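Leucine-rich repeat protein (Bacteroides thetaiotaomicron, PDB 4ECN) is of unknown function but, as an extracellular leucine-rich repeat protein with paired DUF4458 domains, probably serves in protein binding. Local coordinates at residues S766-T770 with Q771-S775; S716-K720 with D721-K725. All coordinates share one frame; numbering follows the deposited sequence.

Contact 1 of 2, residues S766-T770 with Q771-S775; sequences SSFPT and QPLNS
Gln771 turns its side chain back toward Pro769, two places earlier, in the connection between the successive parallel strands 757-759 and 780-782 of the leucine-rich repeat solenoid. Its CG stands anti to the carbonyl carbon (chi1 -56°) and the chain bends at chi2, which brings OE1 to 3.5 Å from CB of Pro769. Pro772 comes next and sets its ring mainly against the backbone: its CD lies 3.2 Å from the carbonyl O of Pro769. Leu773 meets the preceding residues through both backbone and side chain. Its backbone N donates to O of Thr770 at 3.0 Å, a bent bond (133° at the hydrogen) that reaches the oxygen from above the carbonyl plane and closes the first turn of the 3-10 segment 772-774. The leucine side chain runs back over this turn, with CD1 3.6 Å from CE1 of Phe768 and 3.9 Å from CG2 of Thr770; it crosses the phenylalanine side chain at about a right angle. Shortening Leu773 to an alanine removes CG and both methyls, which would probably leave CE1 of Phe768 and CG2 of Thr770 without their shared apolar partner. Asn774 continues the turn through its backbone N to O of Gln771 and uses OD1 for N of Ala749. Two backbone bonds thus hold the turn, while apolar contacts fold it against Phe768, whose ring also packs on Ile783 and Pro799 of the loop after strand 780-782.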
loop_
_atom_site.group_PDB
_atom_site.type_symbol
_atom_site.label_atom_id
_atom_site.label_comp_id
_atom_site.label_asym_id
_atom_site.label_seq_id
_atom_site.Cartn_x
_atom_site.Cartn_y
_atom_site.Cartn_z
ATOM N N SER A 766 -43.649 1.278 29.117
ATOM C CA SER A 766 -44.098 0.852 30.444
ATOM C C SER A 766 -45.078 -0.338 30.311
ATOM O O SER A 766 -45.402 -1.048 31.288
ATOM C CB SER A 766 -44.745 2.017 31.175
ATOM O OG SER A 766 -45.829 2.508 30.410
ATOM N N SER A 767 -45.505 -0.545 29.055
ATOM C CA SER A 767 -46.427 -1.552 28.554
ATOM C C SER A 767 -45.837 -2.112 27.249
ATOM O O SER A 767 -45.557 -1.367 26.307
ATOM C CB SER A 767 -47.808 -0.927 28.366
ATOM O OG SER A 767 -48.749 -1.837 27.826
ATOM N N PHE A 768 -45.591 -3.403 27.224
ATOM C CA PHE A 768 -44.958 -4.085 26.121
ATOM C C PHE A 768 -45.746 -3.898 24.813
ATOM O O PHE A 768 -46.962 -4.146 24.778
ATOM C CB PHE A 768 -44.820 -5.579 26.457
ATOM C CG PHE A 768 -43.844 -6.351 25.611
ATOM C CD1 PHE A 768 -44.169 -6.736 24.316
ATOM C CD2 PHE A 768 -42.628 -6.761 26.130
ATOM C CE1 PHE A 768 -43.263 -7.454 23.530
ATOM C CE2 PHE A 768 -41.726 -7.489 25.346
ATOM C CZ PHE A 768 -42.055 -7.841 24.052
ATOM N N PRO A 769 -45.047 -3.474 23.723
ATOM C CA PRO A 769 -45.714 -3.356 22.414
ATOM C C PRO A 769 -45.805 -4.737 21.725
ATOM O O PRO A 769 -44.846 -5.197 21.113
ATOM C CB PRO A 769 -44.812 -2.373 21.661
ATOM C CG PRO A 769 -43.471 -2.478 22.304
ATOM C CD PRO A 769 -43.602 -3.158 23.618
ATOM N N THR A 770 -46.936 -5.422 21.880
ATOM C CA THR A 770 -47.125 -6.774 21.352
ATOM C C THR A 770 -47.473 -6.783 19.855
ATOM O O THR A 770 -47.508 -7.866 19.265
ATOM C CB THR A 770 -48.223 -7.500 22.135
ATOM O OG1 THR A 770 -49.379 -6.665 22.208
ATOM C CG2 THR A 770 -47.784 -7.858 23.538
ATOM N N GLN A 771 -47.722 -5.607 19.231
ATOM C CA GLN A 771 -48.046 -5.557 17.797
ATOM C C GLN A 771 -46.959 -6.288 16.980
ATOM O O GLN A 771 -47.345 -7.222 16.265
ATOM C CB GLN A 771 -48.250 -4.127 17.257
ATOM C CG GLN A 771 -49.312 -3.314 17.976
ATOM C CD GLN A 771 -48.746 -2.480 19.105
ATOM O OE1 GLN A 771 -47.690 -2.775 19.701
ATOM N NE2 GLN A 771 -49.447 -1.403 19.412
ATOM N N PRO A 772 -45.625 -5.978 17.141
ATOM C CA PRO A 772 -44.591 -6.718 16.379
ATOM C C PRO A 772 -44.585 -8.235 16.608
ATOM O O PRO A 772 -44.116 -8.961 15.742
ATOM C CB PRO A 772 -43.279 -6.137 16.899
ATOM C CG PRO A 772 -43.623 -4.816 17.490
ATOM C CD PRO A 772 -45.012 -4.917 17.977
ATOM N N LEU A 773 -45.124 -8.725 17.732
ATOM C CA LEU A 773 -45.168 -10.169 17.997
ATOM C C LEU A 773 -46.200 -10.898 17.089
ATOM O O LEU A 773 -46.210 -12.141 17.045
ATOM C CB LEU A 773 -45.484 -10.450 19.474
ATOM C CG LEU A 773 -44.657 -9.697 20.517
ATOM C CD1 LEU A 773 -45.072 -10.118 21.906
ATOM C CD2 LEU A 773 -43.179 -9.895 20.322
ATOM N N ASN A 774 -47.019 -10.125 16.326
ATOM C CA ASN A 774 -48.022 -10.660 15.391
ATOM C C ASN A 774 -47.346 -11.324 14.177
ATOM O O ASN A 774 -47.938 -12.214 13.554
ATOM C CB ASN A 774 -48.997 -9.577 14.917
ATOM C CG ASN A 774 -50.274 -10.139 14.333
ATOM O OD1 ASN A 774 -50.711 -9.763 13.231
ATOM N ND2 ASN A 774 -50.893 -11.079 15.044
ATOM N N SER A 775 -46.109 -10.899 13.856
ATOM C CA SER A 775 -45.330 -11.443 12.761
ATOM C C SER A 775 -45.008 -12.916 12.998
ATOM O O SER A 775 -44.445 -13.275 14.030
ATOM C CB SER A 775 -44.043 -10.652 12.573
ATOM O OG SER A 775 -43.266 -11.284 11.570
#

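Contact 2 of 2, residues S716-K720 with D721-K725; sequences SLKPK and DGNYK
Pro719 lies against the face of Tyr724, in a CH-pi contact that holds together the two arms of a chain reversal between successive parallel strands of the leucine-rich repeat solenoid. Its CD sits 3.5 Å from the centroid of the tyrosine ring and only 5° off the ring normal, so the proline approaches straight over the centre of one face. CE2 of the same ring reaches the backbone of Lys718, 3.6 Å from its C, and beyond the loop the tyrosine packs on Phe693 and Ala694 of helix 690-694.

The side chain of Lys718 curls across the mouth of the loop. CB, at its base, is 3.6 Å from OD1 of Asn723. CG, placed between the backbone N and the carbonyl carbon (chi1 62°), starts the chain across the turn, and CD passes the same amide oxygen at 3.9 Å. Bends at chi3 and chi4 then bring CE to 3.3 Å from O of Gly722, beside that OD1, and turn the ammonium group inward. At the tip, NZ donates to O of Gly722 at 3.1 Å, tilted 19° from the carbonyl plane, and to O of Pro719 at 2.8 Å, nearly in line with the C=O bond.

Asn723 in turn is tied to the next loop, through ND2 to O of Thr750 and OD1 to OG1 of Thr751. Both carbonyl oxygens converge on the one ammonium group, whose positive charge probably steadies the two acceptors; the lysine thus bridges the reversal, and the proline-tyrosine contact packs its arms together.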
loop_
_atom_site.group_PDB
_atom_site.type_symbol
_atom_site.label_atom_id
_atom_site.label_comp_id
_atom_site.label_asym_id
_atom_site.label_seq_id
_atom_site.Cartn_x
_atom_site.Cartn_y
_atom_site.Cartn_z
ATOM N N SER A 716 -48.301 5.550 10.078
ATOM C CA SER A 716 -46.901 5.947 9.996
ATOM C C SER A 716 -46.183 5.087 8.977
ATOM O O SER A 716 -45.277 5.556 8.295
ATOM C CB SER A 716 -46.214 5.841 11.354
ATOM O OG SER A 716 -46.596 6.889 12.227
ATOM N N LEU A 717 -46.560 3.815 8.919
ATOM C CA LEU A 717 -46.018 2.810 8.015
ATOM C C LEU A 717 -47.021 2.409 6.926
ATOM O O LEU A 717 -46.771 1.440 6.214
ATOM C CB LEU A 717 -45.658 1.571 8.855
ATOM C CG LEU A 717 -44.308 1.557 9.563
ATOM C CD1 LEU A 717 -44.197 0.350 10.448
ATOM C CD2 LEU A 717 -43.177 1.473 8.555
ATOM N N LYS A 718 -48.172 3.119 6.826
ATOM C CA LYS A 718 -49.284 2.800 5.921
ATOM C C LYS A 718 -50.338 3.936 5.786
ATOM O O LYS A 718 -50.520 4.709 6.735
ATOM C CB LYS A 718 -50.011 1.545 6.446
ATOM C CG LYS A 718 -50.653 1.713 7.834
ATOM C CD LYS A 718 -51.368 0.444 8.375
ATOM C CE LYS A 718 -52.530 -0.108 7.558
ATOM N NZ LYS A 718 -53.651 0.860 7.378
ATOM N N PRO A 719 -51.124 3.972 4.668
ATOM C CA PRO A 719 -52.257 4.913 4.591
ATOM C C PRO A 719 -53.469 4.389 5.404
ATOM O O PRO A 719 -53.401 3.281 5.948
ATOM C CB PRO A 719 -52.546 4.970 3.108
ATOM C CG PRO A 719 -52.130 3.637 2.598
ATOM C CD PRO A 719 -51.055 3.119 3.463
ATOM N N LYS A 720 -54.587 5.145 5.448
ATOM C CA LYS A 720 -55.756 4.819 6.274
ATOM C C LYS A 720 -56.421 3.484 5.886
ATOM O O LYS A 720 -56.711 2.691 6.808
ATOM C CB LYS A 720 -56.819 5.949 6.257
ATOM C CG LYS A 720 -58.016 5.783 7.231
ATOM C CD LYS A 720 -57.614 5.627 8.714
ATOM C CE LYS A 720 -58.610 4.813 9.534
ATOM N NZ LYS A 720 -58.082 4.495 10.894
ATOM N N ASP A 721 -56.716 3.221 4.606
ATOM C CA ASP A 721 -57.381 1.928 4.357
ATOM C C ASP A 721 -56.680 1.222 3.223
ATOM O O ASP A 721 -57.192 1.071 2.107
ATOM C CB ASP A 721 -58.895 2.065 4.097
ATOM C CG ASP A 721 -59.710 2.606 5.269
ATOM O OD1 ASP A 721 -60.018 1.809 6.203
ATOM O OD2 ASP A 721 -60.093 3.814 5.223
ATOM N N GLY A 722 -55.483 0.785 3.567
ATOM C CA GLY A 722 -54.569 0.066 2.702
ATOM C C GLY A 722 -53.169 0.089 3.254
ATOM O O GLY A 722 -52.943 0.546 4.381
ATOM N N ASN A 723 -52.234 -0.421 2.460
ATOM C CA ASN A 723 -50.801 -0.463 2.745
ATOM C C ASN A 723 -50.035 0.120 1.609
ATOM O O ASN A 723 -50.493 0.046 0.469
ATOM C CB ASN A 723 -50.310 -1.893 3.004
ATOM C CG ASN A 723 -50.728 -2.479 4.312
ATOM O OD1 ASN A 723 -50.631 -1.853 5.373
ATOM N ND2 ASN A 723 -51.085 -3.742 4.276
ATOM N N TYR A 724 -48.846 0.655 1.899
ATOM C CA TYR A 724 -47.979 1.154 0.846
ATOM C C TYR A 724 -47.322 -0.068 0.153
ATOM O O TYR A 724 -47.113 -1.114 0.780
ATOM C CB TYR A 724 -46.967 2.171 1.380
ATOM C CG TYR A 724 -47.605 3.451 1.889
ATOM C CD1 TYR A 724 -48.448 4.208 1.074
ATOM C CD2 TYR A 724 -47.294 3.953 3.148
ATOM C CE1 TYR A 724 -49.003 5.405 1.522
ATOM C CE2 TYR A 724 -47.823 5.165 3.597
ATOM C CZ TYR A 724 -48.677 5.889 2.781
ATOM O OH TYR A 724 -49.229 7.068 3.244
ATOM N N LYS A 725 -47.120 0.062 -1.178
ATOM C CA LYS A 725 -46.650 -0.888 -2.188
ATOM C C LYS A 725 -45.508 -1.784 -1.705
ATOM O O LYS A 725 -45.569 -2.987 -1.982
ATOM C CB LYS A 725 -46.185 -0.082 -3.403
ATOM C CG LYS A 725 -45.764 -0.818 -4.676
ATOM C CD LYS A 725 -45.070 0.192 -5.593
ATOM C CE LYS A 725 -44.747 -0.315 -6.970
ATOM N NZ LYS A 725 -44.176 0.776 -7.809
#

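Both contacts lie in loops of the second, all-parallel sheet of the leucine-rich repeats, far from the N-terminal end of the chain. Contact 2 comes first: it closes a tight reversal within the loop from strand 701-703 to strand 732-734, near helix 690-694. The chain then passes through strand 732-734 and strand 757-759 before contact 1 forms its short turn on the way to strand 780-782. The two therefore follow in series, neither nested nor crossed, with centres about 19 Å apart and nearest atoms about 9 Å apart. The loop between strands 732-734 and 757-759 bridges them, offering Thr750 and Thr751 to contact 2 and Ala749 to contact 1.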